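Local coordinates for protein apoptosis regulator Bcl-2 homolog (PDB 4MI8) that protects infected cells from apoptosis and inhibits host autophagy by engaging Beclin 1, and interacts with host BAK1 and BAX, favouring viral latency and chronic infection, at residues A[84-93]-A[123-133]; A[60-68]-A[94-104]. All coordinates share one frame; numbering follows the deposited sequence.

Interaction 1 (A[84-93]-A[123-133])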
loop_
_atom_site.group_PDB
_atom_site.type_symbol
_atom_site.label_atom_id
_atom_site.label_comp_id
_atom_site.label_asym_id
_atom_site.label_seq_id
_atom_site.Cartn_x
_atom_site.Cartn_y
_atom_site.Cartn_z
ATOM N N ILE A 84 -8.103 7.434 10.270
ATOM C CA ILE A 84 -6.789 6.791 10.113
ATOM C C ILE A 84 -6.657 5.619 11.075
ATOM O O ILE A 84 -6.691 5.781 12.312
ATOM C CB ILE A 84 -5.595 7.704 10.416
ATOM C CG1 ILE A 84 -5.853 9.144 9.967
ATOM C CG2 ILE A 84 -4.329 7.091 9.831
ATOM C CD1 ILE A 84 -5.471 9.463 8.538
ATOM N N ASN A 85 -6.516 4.435 10.500
ATOM C CA ASN A 85 -6.184 3.279 11.307
ATOM C C ASN A 85 -5.303 2.349 10.496
ATOM O O ASN A 85 -4.995 2.631 9.332
ATOM C CB ASN A 85 -7.439 2.615 11.879
ATOM C CG ASN A 85 -8.323 1.976 10.807
ATOM O OD1 ASN A 85 -7.854 1.530 9.769
ATOM N ND2 ASN A 85 -9.622 1.924 11.070
ATOM N N SER A 86 -4.860 1.250 11.084
ATOM C CA SER A 86 -3.874 0.467 10.364
ATOM C C SER A 86 -4.480 -0.299 9.211
ATOM O O SER A 86 -3.793 -0.619 8.286
ATOM C CB SER A 86 -3.129 -0.444 11.319
ATOM O OG SER A 86 -4.075 -1.270 11.965
ATOM N N GLY A 87 -5.772 -0.568 9.257
ATOM C CA GLY A 87 -6.475 -1.221 8.188
ATOM C C GLY A 87 -6.568 -0.331 6.971
ATOM O O GLY A 87 -6.509 -0.835 5.814
ATOM N N ARG A 88 -6.745 0.996 7.181
ATOM C CA ARG A 88 -6.705 1.940 6.033
ATOM C C ARG A 88 -5.301 1.991 5.469
ATOM O O ARG A 88 -5.044 1.981 4.231
ATOM C CB ARG A 88 -7.201 3.339 6.430
ATOM C CG ARG A 88 -8.641 3.443 6.930
ATOM C CD ARG A 88 -9.645 2.952 5.876
ATOM N NE ARG A 88 -10.999 2.971 6.450
ATOM C CZ ARG A 88 -11.793 4.056 6.431
ATOM N NH1 ARG A 88 -11.379 5.197 5.851
ATOM N NH2 ARG A 88 -13.005 4.009 6.989
ATOM N N ILE A 89 -4.330 2.060 6.355
ATOM C CA ILE A 89 -2.965 1.901 5.867
ATOM C C ILE A 89 -2.699 0.600 5.050
ATOM O O ILE A 89 -2.008 0.635 3.986
ATOM C CB ILE A 89 -1.993 1.993 7.022
ATOM C CG1 ILE A 89 -2.237 3.399 7.655
ATOM C CG2 ILE A 89 -0.556 1.742 6.485
ATOM C CD1 ILE A 89 -1.375 3.737 8.844
ATOM N N VAL A 90 -3.213 -0.546 5.498
ATOM C CA VAL A 90 -2.939 -1.723 4.734
ATOM C C VAL A 90 -3.592 -1.594 3.343
ATOM O O VAL A 90 -3.029 -1.961 2.363
ATOM C CB VAL A 90 -3.550 -2.948 5.435
ATOM C CG1 VAL A 90 -3.526 -4.175 4.496
ATOM C CG2 VAL A 90 -2.854 -3.174 6.773
ATOM N N GLY A 91 -4.787 -1.038 3.265
ATOM C CA GLY A 91 -5.451 -0.766 1.972
ATOM C C GLY A 91 -4.598 0.135 1.048
ATOM O O GLY A 91 -4.532 -0.097 -0.189
ATOM N N PHE A 92 -3.993 1.189 1.637
ATOM C CA PHE A 92 -3.065 2.085 0.947
ATOM C C PHE A 92 -1.925 1.246 0.297
ATOM O O PHE A 92 -1.530 1.411 -0.900
ATOM C CB PHE A 92 -2.584 3.101 2.000
ATOM C CG PHE A 92 -1.281 3.825 1.672
ATOM C CD1 PHE A 92 -0.077 3.277 2.035
ATOM C CD2 PHE A 92 -1.299 5.163 1.194
ATOM C CE1 PHE A 92 1.111 4.004 1.869
ATOM C CE2 PHE A 92 -0.109 5.881 0.994
ATOM C CZ PHE A 92 1.108 5.293 1.343
ATOM N N PHE A 93 -1.365 0.352 1.082
ATOM C CA PHE A 93 -0.286 -0.435 0.510
ATOM C C PHE A 93 -0.809 -1.373 -0.533
ATOM O O PHE A 93 -0.063 -1.713 -1.447
ATOM C CB PHE A 93 0.484 -1.205 1.608
ATOM C CG PHE A 93 1.549 -0.361 2.295
ATOM C CD1 PHE A 93 2.729 -0.014 1.603
ATOM C CD2 PHE A 93 1.354 0.138 3.627
ATOM C CE1 PHE A 93 3.683 0.791 2.224
ATOM C CE2 PHE A 93 2.342 0.996 4.246
ATOM C CZ PHE A 93 3.477 1.315 3.563
ATOM N N PHE A 123 2.884 10.802 0.745
ATOM C CA PHE A 123 1.614 10.767 1.366
ATOM C C PHE A 123 1.751 10.135 2.732
ATOM O O PHE A 123 1.199 10.651 3.696
ATOM C CB PHE A 123 0.600 10.025 0.487
ATOM C CG PHE A 123 -0.785 10.089 1.027
ATOM C CD1 PHE A 123 -1.124 9.342 2.160
ATOM C CD2 PHE A 123 -1.741 10.970 0.466
ATOM C CE1 PHE A 123 -2.398 9.419 2.733
ATOM C CE2 PHE A 123 -3.028 11.021 1.008
ATOM C CZ PHE A 123 -3.369 10.240 2.139
ATOM N N PHE A 124 2.465 8.995 2.818
ATOM C CA PHE A 124 2.614 8.313 4.105
ATOM C C PHE A 124 3.193 9.338 5.109
ATOM O O PHE A 124 2.672 9.507 6.219
ATOM C CB PHE A 124 3.574 7.139 3.933
ATOM C CG PHE A 124 3.649 6.229 5.104
ATOM C CD1 PHE A 124 4.460 6.507 6.188
ATOM C CD2 PHE A 124 2.905 5.034 5.093
ATOM C CE1 PHE A 124 4.550 5.628 7.258
ATOM C CE2 PHE A 124 2.960 4.157 6.141
ATOM C CZ PHE A 124 3.792 4.431 7.211
ATOM N N ILE A 125 4.280 9.995 4.724
ATOM C CA ILE A 125 4.905 10.962 5.633
ATOM C C ILE A 125 4.072 12.229 5.871
ATOM O O ILE A 125 3.754 12.508 7.021
ATOM C CB ILE A 125 6.360 11.281 5.273
ATOM C CG1 ILE A 125 7.169 9.964 5.249
ATOM C CG2 ILE A 125 6.926 12.251 6.300
ATOM C CD1 ILE A 125 8.613 10.086 4.828
ATOM N N GLU A 126 3.675 12.940 4.815
ATOM C CA GLU A 126 2.913 14.183 4.991
ATOM C C GLU A 126 1.686 13.936 5.855
ATOM O O GLU A 126 1.339 14.793 6.654
ATOM C CB GLU A 126 2.556 14.849 3.661
ATOM C CG GLU A 126 3.641 15.811 3.166
ATOM C CD GLU A 126 4.097 15.568 1.707
ATOM O OE1 GLU A 126 3.215 15.455 0.820
ATOM O OE2 GLU A 126 5.341 15.500 1.420
ATOM N N ASN A 127 1.082 12.745 5.762
ATOM C CA ASN A 127 -0.078 12.417 6.596
ATOM C C ASN A 127 0.258 11.781 7.918
ATOM O O ASN A 127 -0.624 11.380 8.660
ATOM C CB ASN A 127 -1.130 11.585 5.838
ATOM C CG ASN A 127 -1.878 12.420 4.813
ATOM O OD1 ASN A 127 -2.992 12.922 5.090
ATOM N ND2 ASN A 127 -1.236 12.667 3.655
ATOM N N ASN A 128 1.532 11.680 8.233
ATOM C CA ASN A 128 1.928 11.001 9.462
ATOM C C ASN A 128 1.299 9.616 9.621
ATOM O O ASN A 128 0.855 9.255 10.689
ATOM C CB ASN A 128 1.635 11.905 10.663
ATOM C CG ASN A 128 2.339 11.456 11.937
ATOM O OD1 ASN A 128 3.388 10.810 11.904
ATOM N ND2 ASN A 128 1.749 11.799 13.070
ATOM N N LEU A 129 1.246 8.832 8.552
ATOM C CA LEU A 129 0.775 7.415 8.679
ATOM C C LEU A 129 1.599 6.544 9.629
ATOM O O LEU A 129 1.103 5.544 10.136
ATOM C CB LEU A 129 0.630 6.726 7.315
ATOM C CG LEU A 129 -0.500 7.425 6.551
ATOM C CD1 LEU A 129 -0.877 6.582 5.359
ATOM C CD2 LEU A 129 -1.755 7.740 7.402
ATOM N N MET A 130 2.861 6.918 9.856
ATOM C CA MET A 130 3.744 6.163 10.771
ATOM C C MET A 130 3.123 6.140 12.128
ATOM O O MET A 130 3.308 5.170 12.865
ATOM C CB MET A 130 5.131 6.783 10.907
ATOM C CG MET A 130 5.122 8.289 10.845
ATOM S SD MET A 130 5.920 8.792 9.321
ATOM C CE MET A 130 4.637 9.387 8.227
ATOM N N ASN A 131 2.356 7.203 12.421
ATOM C CA ASN A 131 1.578 7.333 13.659
ATOM C C ASN A 131 0.603 6.185 14.002
ATOM O O ASN A 131 0.307 5.991 15.178
ATOM C CB ASN A 131 0.774 8.629 13.622
ATOM C CG ASN A 131 0.905 9.434 14.895
ATOM O OD1 ASN A 131 -0.095 9.865 15.532
ATOM N ND2 ASN A 131 2.152 9.668 15.275
ATOM N N HIS A 132 0.119 5.455 13.012
ATOM C CA HIS A 132 -0.905 4.454 13.222
ATOM C C HIS A 132 -0.529 3.062 12.792
ATOM O O HIS A 132 -1.362 2.304 12.312
ATOM C CB HIS A 132 -2.132 4.884 12.474
ATOM C CG HIS A 132 -2.883 5.994 13.122
ATOM N ND1 HIS A 132 -2.704 7.263 12.790
ATOM C CD2 HIS A 132 -3.855 5.979 14.099
ATOM C CE1 HIS A 132 -3.511 8.029 13.514
ATOM N NE2 HIS A 132 -4.222 7.240 14.308
ATOM N N PHE A 133 0.723 2.693 12.952
ATOM C CA PHE A 133 1.205 1.457 12.393
ATOM C C PHE A 133 2.551 1.125 12.961
ATOM O O PHE A 133 3.553 1.431 12.366
ATOM C CB PHE A 133 1.315 1.600 10.866
ATOM C CG PHE A 133 1.357 0.298 10.142
ATOM C CD1 PHE A 133 2.429 -0.536 10.272
ATOM C CD2 PHE A 133 0.311 -0.097 9.358
ATOM C CE1 PHE A 133 2.462 -1.732 9.627
ATOM C CE2 PHE A 133 0.334 -1.298 8.709
ATOM C CZ PHE A 133 1.411 -2.119 8.844
#
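In the all-helical Bcl-2 fold, the N-terminal half of central helix 86-103 is closed on one side by the end of helix 111-126 and the chain that follows it, and here Ile89 packs directly against Leu129 and Phe133. The contact illustrates how a buried helix can be enclosed without one hydrogen bond crossing the interface. Ile89 serves both partners with different branches: CD1 lies 3.9 Å from Leu129 CB, whereas chi1 of -59° keeps CG1 beside the backbone N and sends CG2 anti to it, within 3.5 Å of Phe133 CD2. The Phe133 ring also receives Val90 CG2 at its edge. Deeper in the core, Phe92 CE1 meets the edge of the Phe124 ring at CD2, 3.8 Å away, and Phe92 CE2 approaches Phe123 in an oblique pairing with the planes at 37°. Phe93 and Phe124 touch rim to rim, CE2 to CE2 at 3.7 Å; Trp11 of helix 8-23 joins this aromatic cluster and Ile15 packs against it. Helix 111-126 ends in a Schellman motif at Asn128, after which the chain turns back and brings Leu129 CB over the centre of the Phe124 ring. Asn85 N-caps helix 86-103, its OD1 accepting from Arg88 N at 2.9 Å; Asn85 to Arg88 probably correspond to the BH1 Asn-Trp-Gly-Arg signature, whose arginine pairs with a BH3 acid, as Arg88 does with the bound peptide. Nearer the surface, Ile84 lies across the His132 imidazole as a CH-pi contact, with CB 3.9 Å from the ring centroid and 20° off its normal.

Interaction 2 (A[60-68]-A[94-104]); sequences DYGPALKNW and DVGRYVCEEVL
Asp94 OD2 is gripped by two groups: Tyr61 OH donates to it at 2.6 Å, meeting the carboxylate on its anti side, and Arg50 NE of helix 33-56 forms a salt bridge with the same oxygen. The other oxygen, OD1, takes Arg97 NH2 at 3.0 Å from the syn side; Tyr61 OH and Arg97 NH2 both lie somewhat out of the carboxylate plane. With two arginines on it, the carboxylate probably stays ionised, and Tyr61 is fixed at its hydroxyl end. At the other end of that residue, Tyr61 CB sits over the centre of the Tyr98 ring, 3.8 Å from the centroid, while CD2 reaches Tyr98 CB. Tyr98 OH extends to Asp60 OD2 in a weak bond; Asp60 OD1 closes an Asx turn by accepting from Gly62 N. These contacts lay the loop before helix 68-81 along central helix 86-103 of the Bcl-2 fold, where Tyr61, Leu65 and Val95 also pack on apolar side chains of the bound peptide. Leu65 CD2 lies 3.4 Å from Tyr98 CD2, and CD1 faces Val95 CG1. Trp68 opens helix 68-81; its chi1 of 75°, setting CG between the backbone N and the carbonyl carbon, turns one indole face to Val99 CG1, and its CZ2 lies 3.5 Å from Leu104 CD2.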
loop_
_atom_site.group_PDB
_atom_site.type_symbol
_atom_site.label_atom_id
_atom_site.label_comp_id
_atom_site.label_asym_id
_atom_site.label_seq_id
_atom_site.Cartn_x
_atom_site.Cartn_y
_atom_site.Cartn_z
ATOM N N ASP A 60 -11.919 -6.158 -9.902
ATOM C CA ASP A 60 -10.669 -5.820 -9.311
ATOM C C ASP A 60 -10.528 -4.305 -9.351
ATOM O O ASP A 60 -11.448 -3.591 -9.749
ATOM C CB ASP A 60 -9.553 -6.598 -9.999
ATOM C CG ASP A 60 -9.186 -6.065 -11.371
ATOM O OD1 ASP A 60 -9.533 -4.930 -11.788
ATOM O OD2 ASP A 60 -8.440 -6.806 -12.033
ATOM N N TYR A 61 -9.400 -3.823 -8.860
ATOM C CA TYR A 61 -9.179 -2.370 -8.721
ATOM C C TYR A 61 -8.893 -1.699 -10.081
ATOM O O TYR A 61 -8.821 -0.467 -10.184
ATOM C CB TYR A 61 -7.897 -2.134 -7.897
ATOM C CG TYR A 61 -7.842 -2.679 -6.483
ATOM C CD1 TYR A 61 -9.024 -3.026 -5.779
ATOM C CD2 TYR A 61 -6.597 -2.800 -5.811
ATOM C CE1 TYR A 61 -8.977 -3.460 -4.461
ATOM C CE2 TYR A 61 -6.546 -3.255 -4.493
ATOM C CZ TYR A 61 -7.719 -3.592 -3.824
ATOM O OH TYR A 61 -7.684 -4.054 -2.512
ATOM N N GLY A 62 -8.661 -2.532 -11.095
ATOM C CA GLY A 62 -8.136 -2.107 -12.379
ATOM C C GLY A 62 -8.965 -1.218 -13.269
ATOM O O GLY A 62 -8.458 -0.736 -14.254
ATOM N N PRO A 63 -10.263 -1.038 -12.990
ATOM C CA PRO A 63 -10.853 0.052 -13.764
ATOM C C PRO A 63 -10.719 1.451 -13.132
ATOM O O PRO A 63 -10.823 2.416 -13.854
ATOM C CB PRO A 63 -12.320 -0.371 -13.906
ATOM C CG PRO A 63 -12.316 -1.855 -13.732
ATOM C CD PRO A 63 -11.275 -2.051 -12.648
ATOM N N ALA A 64 -10.476 1.584 -11.830
ATOM C CA ALA A 64 -10.247 2.919 -11.242
ATOM C C ALA A 64 -8.760 3.370 -11.298
ATOM O O ALA A 64 -8.443 4.541 -11.513
ATOM C CB ALA A 64 -10.788 2.956 -9.818
ATOM N N LEU A 65 -7.862 2.402 -11.131
ATOM C CA LEU A 65 -6.431 2.605 -10.978
ATOM C C LEU A 65 -5.661 2.659 -12.296
ATOM O O LEU A 65 -4.493 3.023 -12.306
ATOM C CB LEU A 65 -5.843 1.447 -10.173
ATOM C CG LEU A 65 -5.491 1.624 -8.704
ATOM C CD1 LEU A 65 -6.171 2.800 -8.014
ATOM C CD2 LEU A 65 -5.826 0.301 -8.071
ATOM N N LYS A 66 -6.275 2.238 -13.395
ATOM C CA LYS A 66 -5.679 2.503 -14.687
ATOM C C LYS A 66 -5.320 3.985 -14.772
ATOM O O LYS A 66 -4.397 4.322 -15.463
ATOM C CB LYS A 66 -6.611 2.111 -15.836
ATOM C CG LYS A 66 -7.926 2.891 -15.911
ATOM C CD LYS A 66 -8.733 2.582 -17.177
ATOM C CE LYS A 66 -9.282 1.155 -17.164
ATOM N NZ LYS A 66 -10.711 1.039 -17.611
ATOM N N ASN A 67 -6.024 4.860 -14.055
ATOM C CA ASN A 67 -5.718 6.295 -14.097
ATOM C C ASN A 67 -5.029 6.823 -12.857
ATOM O O ASN A 67 -5.152 8.000 -12.529
ATOM C CB ASN A 67 -6.978 7.111 -14.331
ATOM C CG ASN A 67 -7.980 6.396 -15.214
ATOM O OD1 ASN A 67 -7.597 5.674 -16.140
ATOM N ND2 ASN A 67 -9.277 6.591 -14.935
ATOM N N TRP A 68 -4.306 5.944 -12.172
ATOM C CA TRP A 68 -3.580 6.278 -10.953
ATOM C C TRP A 68 -2.746 7.497 -11.149
ATOM O O TRP A 68 -2.587 8.316 -10.241
ATOM C CB TRP A 68 -2.683 5.127 -10.555
ATOM C CG TRP A 68 -1.432 4.978 -11.397
ATOM C CD1 TRP A 68 -1.288 4.241 -12.567
ATOM C CD2 TRP A 68 -0.085 5.531 -11.118
ATOM N NE1 TRP A 68 0.000 4.307 -13.016
ATOM C CE2 TRP A 68 0.778 5.055 -12.197
ATOM C CE3 TRP A 68 0.455 6.325 -10.125
ATOM C CZ2 TRP A 68 2.119 5.398 -12.278
ATOM C CZ3 TRP A 68 1.805 6.654 -10.198
ATOM C CH2 TRP A 68 2.624 6.198 -11.250
ATOM N N ASP A 94 -2.042 -1.874 -0.397
ATOM C CA ASP A 94 -2.522 -2.885 -1.402
ATOM C C ASP A 94 -2.832 -2.171 -2.665
ATOM O O ASP A 94 -2.763 -2.753 -3.774
ATOM C CB ASP A 94 -3.832 -3.537 -0.943
ATOM C CG ASP A 94 -4.191 -4.755 -1.763
ATOM O OD1 ASP A 94 -3.253 -5.447 -2.256
ATOM O OD2 ASP A 94 -5.409 -5.092 -1.902
ATOM N N VAL A 95 -3.296 -0.913 -2.543
ATOM C CA VAL A 95 -3.423 -0.121 -3.803
ATOM C C VAL A 95 -2.083 0.018 -4.521
ATOM O O VAL A 95 -1.979 -0.230 -5.767
ATOM C CB VAL A 95 -4.065 1.244 -3.562
ATOM C CG1 VAL A 95 -3.868 2.117 -4.798
ATOM C CG2 VAL A 95 -5.538 1.023 -3.078
ATOM N N GLY A 96 -1.035 0.374 -3.762
ATOM C CA GLY A 96 0.324 0.491 -4.372
ATOM C C GLY A 96 0.792 -0.871 -4.916
ATOM O O GLY A 96 1.474 -0.923 -5.946
ATOM N N ARG A 97 0.458 -1.977 -4.236
ATOM C CA ARG A 97 0.839 -3.286 -4.729
ATOM C C ARG A 97 0.135 -3.618 -6.026
ATOM O O ARG A 97 0.747 -4.211 -6.909
ATOM C CB ARG A 97 0.518 -4.378 -3.719
ATOM C CG ARG A 97 0.906 -5.765 -4.201
ATOM C CD ARG A 97 0.729 -6.897 -3.141
ATOM N NE ARG A 97 -0.677 -7.090 -2.771
ATOM C CZ ARG A 97 -1.390 -8.190 -3.090
ATOM N NH1 ARG A 97 -0.843 -9.209 -3.733
ATOM N NH2 ARG A 97 -2.639 -8.333 -2.698
ATOM N N TYR A 98 -1.165 -3.256 -6.119
ATOM C CA TYR A 98 -1.939 -3.465 -7.337
ATOM C C TYR A 98 -1.244 -2.704 -8.475
ATOM O O TYR A 98 -0.950 -3.307 -9.500
ATOM C CB TYR A 98 -3.384 -2.936 -7.229
ATOM C CG TYR A 98 -4.197 -3.282 -8.496
ATOM C CD1 TYR A 98 -4.817 -4.539 -8.614
ATOM C CD2 TYR A 98 -4.318 -2.382 -9.587
ATOM C CE1 TYR A 98 -5.534 -4.905 -9.760
ATOM C CE2 TYR A 98 -5.050 -2.737 -10.740
ATOM C CZ TYR A 98 -5.657 -4.009 -10.806
ATOM O OH TYR A 98 -6.390 -4.455 -11.899
ATOM N N VAL A 99 -1.034 -1.392 -8.318
ATOM C CA VAL A 99 -0.398 -0.597 -9.364
ATOM C C VAL A 99 0.906 -1.287 -9.861
ATOM O O VAL A 99 1.020 -1.616 -11.055
ATOM C CB VAL A 99 -0.079 0.834 -8.933
ATOM C CG1 VAL A 99 0.678 1.543 -10.062
ATOM C CG2 VAL A 99 -1.356 1.571 -8.601
ATOM N N CYS A 100 1.842 -1.574 -8.960
ATOM C CA CYS A 100 3.047 -2.319 -9.356
ATOM C C CYS A 100 2.728 -3.585 -10.104
ATOM O O CYS A 100 3.406 -3.892 -11.063
ATOM C CB CYS A 100 3.906 -2.730 -8.188
ATOM S SG CYS A 100 4.631 -1.318 -7.358
ATOM N N GLU A 101 1.781 -4.366 -9.646
ATOM C CA GLU A 101 1.696 -5.722 -10.113
ATOM C C GLU A 101 0.831 -5.880 -11.352
ATOM O O GLU A 101 0.821 -6.926 -11.955
ATOM C CB GLU A 101 1.214 -6.659 -9.000
ATOM C CG GLU A 101 2.231 -7.046 -7.954
ATOM C CD GLU A 101 1.712 -8.022 -6.923
ATOM O OE1 GLU A 101 0.520 -8.197 -6.771
ATOM O OE2 GLU A 101 2.501 -8.633 -6.243
ATOM N N GLU A 102 0.099 -4.847 -11.723
ATOM C CA GLU A 102 -0.802 -4.962 -12.850
ATOM C C GLU A 102 -0.934 -3.781 -13.741
ATOM O O GLU A 102 -1.390 -3.927 -14.837
ATOM C CB GLU A 102 -2.188 -5.332 -12.411
ATOM C CG GLU A 102 -2.497 -6.782 -12.676
ATOM C CD GLU A 102 -2.479 -7.586 -11.435
ATOM O OE1 GLU A 102 -2.764 -7.013 -10.386
ATOM O OE2 GLU A 102 -2.184 -8.774 -11.497
ATOM N N VAL A 103 -0.569 -2.613 -13.271
ATOM C CA VAL A 103 -0.609 -1.450 -14.101
ATOM C C VAL A 103 0.763 -1.171 -14.695
ATOM O O VAL A 103 0.922 -1.285 -15.888
ATOM C CB VAL A 103 -1.159 -0.273 -13.348
ATOM C CG1 VAL A 103 -1.051 0.982 -14.165
ATOM C CG2 VAL A 103 -2.588 -0.555 -12.975
ATOM N N LEU A 104 1.743 -0.844 -13.849
ATOM C CA LEU A 104 3.122 -0.632 -14.254
ATOM C C LEU A 104 3.741 -1.839 -14.961
ATOM O O LEU A 104 3.396 -2.988 -14.746
ATOM C CB LEU A 104 3.991 -0.247 -13.054
ATOM C CG LEU A 104 3.552 0.964 -12.238
ATOM C CD1 LEU A 104 4.697 1.442 -11.356
ATOM C CD2 LEU A 104 3.075 2.094 -13.138
#

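How the interactions relate
Helix 86-103 runs through both contacts: interactions 1 and 2 take its first and second parts, with a residue or two beyond each end, and the segments adjoin between Phe93 and Asp94. Their centres lie about 18 Å apart, and apart from this chain connection the two do not touch. The example shows one central helix serving different neighbours along its length, the C-terminal end of helix 111-126 at one end and the loop before helix 68-81 at the other. Both parts of the helix also line the groove that binds the Beclin 1 BH3 peptide: residues of 84-93 bring chiefly charge and polarity, those of 60-68 and 94-104 mainly apolar packing.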